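Local coordinates for BH2621 protein (Bacillus halodurans, PDB 2QML), which is uncharacterised but probably acts as a GNAT-fold N-acyltransferase, perhaps moving fatty acyl groups onto an amine in siderophore biosynthesis, at residues 22-27 / 83-88; 37-42 / 48-53; 89-94 / 99-104. All blocks are in the same frame, centred on the assembly; numbering follows the deposited sequence.

Interaction 1: residues 22-27 / 83-88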
# COMPACT_ATOMS: atom_id res chain seq x y z
N LEU A 22 1.36 15.52 1.92
CA LEU A 22 0.96 14.13 2.03
C LEU A 22 0.92 13.78 3.50
O LEU A 22 1.88 13.99 4.23
CB LEU A 22 1.95 13.21 1.35
CG LEU A 22 2.40 13.59 -0.07
CD1 LEU A 22 3.29 12.48 -0.61
CD2 LEU A 22 1.22 13.89 -0.96
N SER A 23 -0.19 13.25 3.94
CA SER A 23 -0.24 12.83 5.34
C SER A 23 -0.95 11.49 5.50
O SER A 23 -1.94 11.16 4.84
CB SER A 23 -0.86 13.86 6.23
OG SER A 23 -2.10 14.26 5.82
N PHE A 24 -0.34 10.71 6.37
CA PHE A 24 -0.77 9.33 6.66
C PHE A 24 -1.05 9.16 8.14
O PHE A 24 -0.21 9.49 8.98
CB PHE A 24 0.32 8.36 6.26
CG PHE A 24 0.48 8.16 4.78
CD1 PHE A 24 1.12 9.12 4.02
CD2 PHE A 24 0.09 6.99 4.18
CE1 PHE A 24 1.33 8.93 2.64
CE2 PHE A 24 0.28 6.79 2.79
CZ PHE A 24 0.88 7.76 2.04
N ARG A 25 -2.22 8.64 8.47
CA ARG A 25 -2.62 8.43 9.83
C ARG A 25 -3.17 7.04 10.00
O ARG A 25 -3.60 6.42 9.04
CB ARG A 25 -3.70 9.45 10.24
CG ARG A 25 -5.02 9.41 9.47
CD ARG A 25 -6.10 10.19 10.13
NE ARG A 25 -7.36 10.17 9.39
CZ ARG A 25 -8.25 9.20 9.47
NH1 ARG A 25 -7.99 8.13 10.17
NH2 ARG A 25 -9.38 9.26 8.78
N HIS A 26 -3.18 6.59 11.23
CA HIS A 26 -3.78 5.31 11.57
C HIS A 26 -5.27 5.37 11.35
O HIS A 26 -5.96 6.35 11.65
CB HIS A 26 -3.50 4.89 13.02
CG HIS A 26 -2.08 4.48 13.27
ND1 HIS A 26 -1.58 4.33 14.53
CD2 HIS A 26 -1.03 4.34 12.43
CE1 HIS A 26 -0.30 3.99 14.46
NE2 HIS A 26 0.07 3.98 13.19
N VAL A 27 -5.77 4.30 10.75
CA VAL A 27 -7.19 4.11 10.64
C VAL A 27 -7.80 3.89 12.08
O VAL A 27 -7.16 3.32 12.98
CB VAL A 27 -7.49 2.93 9.72
CG1 VAL A 27 -8.95 2.46 9.86
CG2 VAL A 27 -7.10 3.22 8.24
N SER A 83 -6.95 7.48 0.18
CA SER A 83 -6.25 6.22 -0.01
C SER A 83 -6.19 5.41 1.28
O SER A 83 -6.20 5.94 2.40
CB SER A 83 -4.86 6.48 -0.60
OG SER A 83 -4.08 7.27 0.26
N TYR A 84 -6.15 4.10 1.11
CA TYR A 84 -6.14 3.14 2.20
C TYR A 84 -4.92 2.24 1.98
O TYR A 84 -4.66 1.82 0.84
CB TYR A 84 -7.48 2.40 2.31
CG TYR A 84 -7.50 1.18 3.22
CD1 TYR A 84 -7.70 1.30 4.60
CD2 TYR A 84 -7.35 -0.09 2.70
CE1 TYR A 84 -7.74 0.18 5.43
CE2 TYR A 84 -7.41 -1.19 3.51
CZ TYR A 84 -7.57 -1.03 4.88
OH TYR A 84 -7.62 -2.14 5.68
N TRP A 85 -4.28 1.91 3.08
CA TRP A 85 -3.02 1.20 3.08
C TRP A 85 -2.97 0.16 4.19
O TRP A 85 -3.41 0.41 5.33
CB TRP A 85 -1.83 2.20 3.26
CG TRP A 85 -1.89 3.36 2.35
CD1 TRP A 85 -2.74 4.45 2.44
CD2 TRP A 85 -1.14 3.53 1.15
NE1 TRP A 85 -2.54 5.25 1.42
CE2 TRP A 85 -1.59 4.75 0.57
CE3 TRP A 85 -0.14 2.80 0.50
CZ2 TRP A 85 -1.07 5.26 -0.62
CZ3 TRP A 85 0.40 3.32 -0.65
CH2 TRP A 85 -0.07 4.53 -1.20
N GLU A 86 -2.48 -1.02 3.85
CA GLU A 86 -2.17 -2.04 4.84
C GLU A 86 -0.66 -2.30 4.70
O GLU A 86 -0.19 -2.80 3.72
CB GLU A 86 -3.01 -3.30 4.66
CG GLU A 86 -4.47 -3.07 4.83
CD GLU A 86 -5.33 -4.28 4.50
OE1 GLU A 86 -4.79 -5.32 4.02
OE2 GLU A 86 -6.58 -4.19 4.71
N SER A 87 0.06 -1.95 5.73
CA SER A 87 1.50 -2.20 5.88
C SER A 87 1.70 -3.43 6.80
O SER A 87 1.20 -3.47 7.92
CB SER A 87 2.16 -0.96 6.45
OG SER A 87 3.50 -1.19 6.75
N TYR A 88 2.46 -4.45 6.36
CA TYR A 88 2.57 -5.67 7.14
C TYR A 88 3.95 -6.31 7.11
O TYR A 88 4.77 -5.97 6.27
CB TYR A 88 1.49 -6.67 6.67
CG TYR A 88 1.65 -7.13 5.22
CD1 TYR A 88 2.40 -8.25 4.93
CD2 TYR A 88 1.01 -6.47 4.16
CE1 TYR A 88 2.57 -8.67 3.60
CE2 TYR A 88 1.19 -6.91 2.83
CZ TYR A 88 1.95 -8.01 2.60
OH TYR A 88 2.14 -8.49 1.30

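Interaction 2: residues 37-42 / 48-53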
# COMPACT_ATOMS: atom_id res chain seq x y z
N SER A 37 -17.47 2.87 1.81
CA SER A 37 -17.77 3.51 0.52
C SER A 37 -16.65 3.24 -0.51
O SER A 37 -16.91 2.88 -1.68
CB SER A 37 -17.97 5.01 0.72
OG SER A 37 -18.28 5.60 -0.51
N TRP A 38 -15.40 3.37 -0.09
CA TRP A 38 -14.29 3.08 -1.00
C TRP A 38 -14.28 1.63 -1.49
O TRP A 38 -13.99 1.38 -2.67
CB TRP A 38 -12.92 3.39 -0.37
CG TRP A 38 -12.73 4.82 0.04
CD1 TRP A 38 -13.51 5.85 -0.29
CD2 TRP A 38 -11.62 5.38 0.74
NE1 TRP A 38 -13.02 7.04 0.23
CE2 TRP A 38 -11.84 6.78 0.86
CE3 TRP A 38 -10.46 4.85 1.28
CZ2 TRP A 38 -10.96 7.63 1.51
CZ3 TRP A 38 -9.60 5.71 1.95
CH2 TRP A 38 -9.86 7.06 2.06
N MSE A 39 -14.62 0.69 -0.58
CA MSE A 39 -14.73 -0.72 -0.91
C MSE A 39 -15.85 -1.07 -1.89
O MSE A 39 -15.87 -2.18 -2.40
CB MSE A 39 -14.89 -1.56 0.37
CG MSE A 39 -13.63 -1.59 1.21
SE MSE A 39 -11.94 -1.97 0.25
CE MSE A 39 -10.72 -2.14 1.79
N HIS A 40 -16.77 -0.14 -2.10
CA HIS A 40 -17.83 -0.29 -3.07
C HIS A 40 -17.51 0.41 -4.40
O HIS A 40 -18.31 0.43 -5.31
CB HIS A 40 -19.18 0.13 -2.45
CG HIS A 40 -19.76 -0.90 -1.54
ND1 HIS A 40 -20.73 -1.79 -1.96
CD2 HIS A 40 -19.47 -1.24 -0.26
CE1 HIS A 40 -21.03 -2.61 -0.97
NE2 HIS A 40 -20.26 -2.32 0.07
N GLU A 41 -16.33 1.01 -4.54
CA GLU A 41 -15.97 1.63 -5.81
C GLU A 41 -15.67 0.56 -6.85
O GLU A 41 -14.97 -0.43 -6.55
CB GLU A 41 -14.75 2.54 -5.63
CG GLU A 41 -15.04 3.80 -4.80
CD GLU A 41 -15.84 4.84 -5.52
OE1 GLU A 41 -15.92 4.81 -6.78
OE2 GLU A 41 -16.38 5.70 -4.83
N GLU A 42 -16.10 0.80 -8.08
CA GLU A 42 -15.93 -0.18 -9.16
C GLU A 42 -14.49 -0.49 -9.45
O GLU A 42 -14.19 -1.63 -9.80
CB GLU A 42 -16.66 0.24 -10.45
CG GLU A 42 -18.20 0.17 -10.37
CD GLU A 42 -18.75 -1.21 -10.00
OE1 GLU A 42 -18.22 -2.25 -10.48
OE2 GLU A 42 -19.73 -1.26 -9.22
N TRP A 48 -10.15 -6.15 -4.21
CA TRP A 48 -10.33 -6.20 -2.75
C TRP A 48 -11.48 -7.09 -2.30
O TRP A 48 -11.40 -7.69 -1.22
CB TRP A 48 -10.45 -4.78 -2.20
CG TRP A 48 -9.10 -4.08 -2.14
CD1 TRP A 48 -8.46 -3.42 -3.15
CD2 TRP A 48 -8.25 -4.02 -1.01
NE1 TRP A 48 -7.24 -2.98 -2.71
CE2 TRP A 48 -7.10 -3.31 -1.39
CE3 TRP A 48 -8.34 -4.48 0.29
CZ2 TRP A 48 -6.08 -3.05 -0.51
CZ3 TRP A 48 -7.34 -4.21 1.15
CH2 TRP A 48 -6.23 -3.52 0.74
N LYS A 49 -12.55 -7.16 -3.11
CA LYS A 49 -13.67 -8.05 -2.86
C LYS A 49 -14.30 -7.80 -1.49
O LYS A 49 -14.65 -8.74 -0.77
CB LYS A 49 -13.21 -9.51 -3.06
CG LYS A 49 -12.52 -9.75 -4.45
CD LYS A 49 -12.02 -11.19 -4.65
CE LYS A 49 -11.46 -11.41 -6.08
NZ LYS A 49 -10.11 -10.81 -6.29
N LEU A 50 -14.40 -6.52 -1.11
CA LEU A 50 -14.99 -6.13 0.19
C LEU A 50 -16.23 -5.24 0.02
O LEU A 50 -16.57 -4.44 0.91
CB LEU A 50 -13.93 -5.53 1.13
CG LEU A 50 -12.97 -6.57 1.74
CD1 LEU A 50 -11.78 -5.76 2.31
CD2 LEU A 50 -13.61 -7.59 2.75
N ASN A 51 -16.93 -5.43 -1.10
CA ASN A 51 -18.20 -4.78 -1.36
C ASN A 51 -19.26 -5.61 -0.63
O ASN A 51 -20.02 -6.35 -1.19
CB ASN A 51 -18.51 -4.59 -2.86
CG ASN A 51 -18.36 -5.86 -3.66
OD1 ASN A 51 -17.41 -6.63 -3.47
ND2 ASN A 51 -19.28 -6.05 -4.63
N ILE A 52 -19.24 -5.44 0.68
CA ILE A 52 -20.08 -6.16 1.60
C ILE A 52 -20.91 -5.20 2.46
O ILE A 52 -20.59 -3.97 2.51
CB ILE A 52 -19.18 -7.11 2.49
CG1 ILE A 52 -18.21 -6.33 3.38
CG2 ILE A 52 -18.43 -8.08 1.57
CD1 ILE A 52 -17.33 -7.17 4.31
N PRO A 53 -21.96 -5.71 3.12
CA PRO A 53 -22.77 -4.87 4.00
C PRO A 53 -21.92 -4.18 5.06
O PRO A 53 -20.88 -4.72 5.53
CB PRO A 53 -23.77 -5.86 4.61
CG PRO A 53 -23.89 -6.90 3.57
CD PRO A 53 -22.51 -7.08 3.05
O HOH W 1 -13.75 -3.98 -2.25

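Interaction 3: residues 89-94 / 99-104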
# COMPACT_ATOMS: atom_id res chain seq x y z
N TRP A 89 4.19 -7.18 8.10
CA TRP A 89 5.37 -8.01 8.17
C TRP A 89 5.12 -9.28 7.39
O TRP A 89 4.12 -9.99 7.59
CB TRP A 89 5.71 -8.41 9.61
CG TRP A 89 6.07 -7.24 10.48
CD1 TRP A 89 5.30 -6.68 11.48
CD2 TRP A 89 7.29 -6.47 10.45
NE1 TRP A 89 5.97 -5.65 12.07
CE2 TRP A 89 7.19 -5.49 11.47
CE3 TRP A 89 8.47 -6.53 9.70
CZ2 TRP A 89 8.20 -4.57 11.70
CZ3 TRP A 89 9.47 -5.63 9.95
CH2 TRP A 89 9.33 -4.67 10.96
N VAL A 90 6.03 -9.57 6.46
CA VAL A 90 5.89 -10.76 5.63
C VAL A 90 5.82 -12.02 6.51
O VAL A 90 4.98 -12.89 6.25
CB VAL A 90 7.03 -10.91 4.61
CG1 VAL A 90 7.05 -12.35 3.99
CG2 VAL A 90 6.91 -9.85 3.52
N LYS A 91 6.65 -12.10 7.56
CA LYS A 91 6.77 -13.30 8.37
C LYS A 91 5.43 -13.80 8.90
O LYS A 91 5.23 -14.99 9.00
CB LYS A 91 7.75 -13.07 9.54
CG LYS A 91 8.07 -14.33 10.36
CD LYS A 91 8.95 -13.94 11.56
CE LYS A 91 9.27 -15.15 12.44
NZ LYS A 91 10.15 -14.72 13.55
N GLU A 92 4.52 -12.88 9.19
CA GLU A 92 3.23 -13.28 9.73
C GLU A 92 2.09 -13.23 8.70
O GLU A 92 0.93 -13.30 9.06
CB GLU A 92 2.91 -12.39 10.97
CG GLU A 92 3.84 -12.61 12.19
CD GLU A 92 5.10 -11.71 12.16
N ASP A 93 2.45 -13.14 7.42
CA ASP A 93 1.51 -13.00 6.36
C ASP A 93 1.50 -14.24 5.47
O ASP A 93 2.49 -14.98 5.41
CB ASP A 93 1.91 -11.80 5.51
CG ASP A 93 0.80 -11.37 4.60
OD1 ASP A 93 -0.10 -10.67 5.14
OD2 ASP A 93 0.84 -11.70 3.39
N ILE A 94 0.38 -14.45 4.77
CA ILE A 94 0.24 -15.55 3.82
C ILE A 94 1.35 -15.54 2.76
O ILE A 94 1.80 -16.60 2.32
CB ILE A 94 -1.19 -15.56 3.18
CG1 ILE A 94 -1.39 -16.85 2.38
CG2 ILE A 94 -1.48 -14.31 2.30
CD1 ILE A 94 -2.77 -16.94 1.81
N TYR A 99 7.89 -17.50 -1.04
CA TYR A 99 9.24 -17.18 -1.40
C TYR A 99 10.10 -17.25 -0.11
O TYR A 99 9.55 -17.24 0.98
CB TYR A 99 9.31 -15.80 -2.10
CG TYR A 99 9.33 -14.63 -1.16
CD1 TYR A 99 8.16 -14.15 -0.61
CD2 TYR A 99 10.53 -13.96 -0.85
CE1 TYR A 99 8.20 -13.02 0.32
CE2 TYR A 99 10.59 -12.91 0.02
CZ TYR A 99 9.43 -12.44 0.61
OH TYR A 99 9.48 -11.35 1.50
N PRO A 100 11.43 -17.37 -0.23
CA PRO A 100 12.35 -17.47 0.93
C PRO A 100 12.58 -16.09 1.56
O PRO A 100 13.61 -15.46 1.39
CB PRO A 100 13.62 -18.07 0.31
CG PRO A 100 13.62 -17.61 -1.07
CD PRO A 100 12.18 -17.50 -1.50
N PHE A 101 11.55 -15.64 2.26
CA PHE A 101 11.55 -14.33 2.90
C PHE A 101 12.63 -14.24 3.97
O PHE A 101 13.02 -15.24 4.58
CB PHE A 101 10.16 -14.09 3.53
CG PHE A 101 9.87 -14.95 4.74
CD1 PHE A 101 9.36 -16.23 4.61
CD2 PHE A 101 10.15 -14.48 6.00
CE1 PHE A 101 9.10 -17.01 5.73
CE2 PHE A 101 9.91 -15.26 7.12
CZ PHE A 101 9.39 -16.52 6.98
N GLU A 102 13.07 -13.02 4.19
CA GLU A 102 13.96 -12.70 5.29
C GLU A 102 13.08 -12.15 6.42
O GLU A 102 12.02 -11.58 6.20
CB GLU A 102 15.06 -11.72 4.87
CG GLU A 102 15.98 -12.26 3.76
N GLU A 103 13.55 -12.36 7.64
CA GLU A 103 12.85 -12.05 8.88
C GLU A 103 12.13 -10.71 8.94
O GLU A 103 11.02 -10.62 9.44
CB GLU A 103 13.90 -12.12 10.01
CG GLU A 103 13.44 -11.82 11.43
CD GLU A 103 12.77 -13.00 12.11
OE1 GLU A 103 12.64 -14.09 11.49
OE2 GLU A 103 12.38 -12.82 13.29
N HIS A 104 12.76 -9.67 8.42
CA HIS A 104 12.22 -8.30 8.51
C HIS A 104 11.65 -7.78 7.20
O HIS A 104 11.39 -6.61 7.07
CB HIS A 104 13.29 -7.35 9.02
CG HIS A 104 13.73 -7.69 10.40
ND1 HIS A 104 14.83 -8.48 10.66
CD2 HIS A 104 13.16 -7.43 11.59
CE1 HIS A 104 14.95 -8.64 11.96
NE2 HIS A 104 13.94 -8.02 12.55
O HOH W 2 8.64 -10.07 8.12

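Interaction 1: residues 22-27 / 83-88
Phe24 drives its ring edge against one face of the Trp85 indole in an edge-to-face pair. The contact atom is Phe24 CE2, which stands over the indole rim, 3.5 Å from both Trp85 NE1 and Trp85 CE2. The phenyl ring and the five-membered ring have centroids 4.9 Å apart and planes inclined at 59°, a tilted T-shaped arrangement, not an offset parallel one. Trp85 CG lies anti to the carbonyl carbon (chi1 -50°), which lays the indole face toward Phe24. The second touch is looser: Val27 CG2 meets the edge of the Tyr84 ring 4.2 Å from Tyr84 CD1.

The indole is steadied in its own plane, where Trp85 NE1 donates to Ser83 OG over 2.8 Å at an N-H...O angle of 151°. Ser83 OG in turn has a weak hydrogen bond with Gly75 O of strand 70-77, the strand that separates the two segments in the sheet. Phe24 and Trp85 both pack on Leu126 and Ile130 of helix 123-135, whereas Val27 and Tyr84 both pack on Leu35 of helix 32-38. The indole N-H is thus satisfied at the ring edge, leaving the pi face to receive the Phe24 edge in a buried, aromatic contact.

Interaction 2: residues 37-42 / 48-53
A Met-aromatic contact between Met39, present as selenomethionine, and Trp48 marks the inner part of the connection between helix 32-38 and helix 54-65, in a GNAT-type fold. The selenium is oblique to the indole: Met39 SE lies 4.8 Å from the centroid of the five-membered ring and 40° off its normal. Met39 CE goes further, reaching 3.7 Å from Trp48 CE3 and 3.8 Å from Leu50 CD1. A bend at chi2 (-47°) turns the chain so that it runs alongside Leu50, the two side chains pointing the same way.

Farther out, His40 lies across Asn51. Asn51 CA sits over one face of the imidazole, 3.7 Å from its centroid, as a CH-pi contact. From the ring edge, His40 NE2 donates to Ile52 O over 3.0 Å with a nearly straight N-H...O angle of 167°; the oxygen is in the ring plane, while the donor stands well above the carbonyl plane. Ile52 O also pairs with His36 NE2, so two imidazoles hold one carbonyl.

The segments run from the end of helix 32-38 and from the end of helix 45-48 toward helix 54-65, a region that in GNAT enzymes commonly lines the acceptor-substrate side. Trp48 has a glycerol about 4 Å from its side chain, consistent with a nearby pocket, although the glycerol probably comes from the crystallisation liquor. The indole also touches His109 and Leu111 of strand 106-112.

A water bridges the two backbones. Water 1 donates to Met39 O at 2.8 Å and accepts from Leu50 N at 2.9 Å, joining two segments that have no direct main-chain hydrogen bond. Trp38 to Glu41 form a type I turn, and Asn51 centres an inverse gamma turn closed by a weak Ile52 N to Leu50 O bond.

Interaction 3: residues 89-94 / 99-104
Lys91 and Glu103 cross obliquely at the surface, their charged ends forming a salt bridge. Lys91 is extended throughout, with CG trans to the backbone N (chi1 -173°), and this carries NZ to 2.9 Å from Glu103 OE2. The ammonium group approaches that oxygen on its syn side, 27° out of the carboxylate plane; a weak second bond goes from Lys91 NZ to Glu103 OE1. Glu103 meets it by bending at chi2 (81°), since its CB is directed away from the 89-94 segment.

Nearer the backbone the same lysine is apolar in its dealings. Lys91 CG lies 3.8 Å from Phe101 CE2, oblique to the phenyl ring. Val90 is inserted next to it: the valine and Phe101 side chains slide past each other in opposite directions, with Val90 CG1 3.6 Å from Phe101 CB. Tyr99 comes from the opposite direction to Val90, whose CG1 is oblique to its ring and 3.9 Å from Tyr99 CE1, and the phenol oxygen lies against both valine methyls. That oxygen has its polar partner in Asp105 OD2, which also accepts from Glu102 N.

Trp89 engages differently, presenting its edge: His104 O lies in the indole plane, 3.6 Å from Trp89 CZ3. Besides lying at this edge, His104 O is hydrogen-bonded to Thr140 OG1. Water 2 adds a polar link, accepting from Lys91 N at 2.9 Å and donating to Glu103 O at 2.8 Å.

Apart from Trp89, which ends strand 80-89, both segments belong to the connection to strand 106-112, its antiparallel neighbour in the sheet. Val90 and Tyr99 rest on Val144 of strand 142-145, and Tyr99 reaches on to Leu178 and Lys180 of strand 175-182.

In the fold
Interaction 1 spans the first half of the mixed sheet, tying strand 20-26 to strand 80-89 across the intervening strand 70-77. Interaction 2 is nested inside the loop closed by interaction 1, in the helical excursion after strand 20-26; their centres are 17 Å apart, and they meet where Tyr84 packs on Met39 and Trp48. Interaction 3 follows in series at the far end of strand 80-89, its centre 20 Å from that of interaction 1, with Tyr88 touching Asp93. Interactions 2 and 3 do not touch, their nearest atoms being about 10 Å apart. Strand 80-89 therefore connects the region between helix 32-38 and helix 54-65 to the loop before strand 106-112, within one GNAT-type acyltransferase fold.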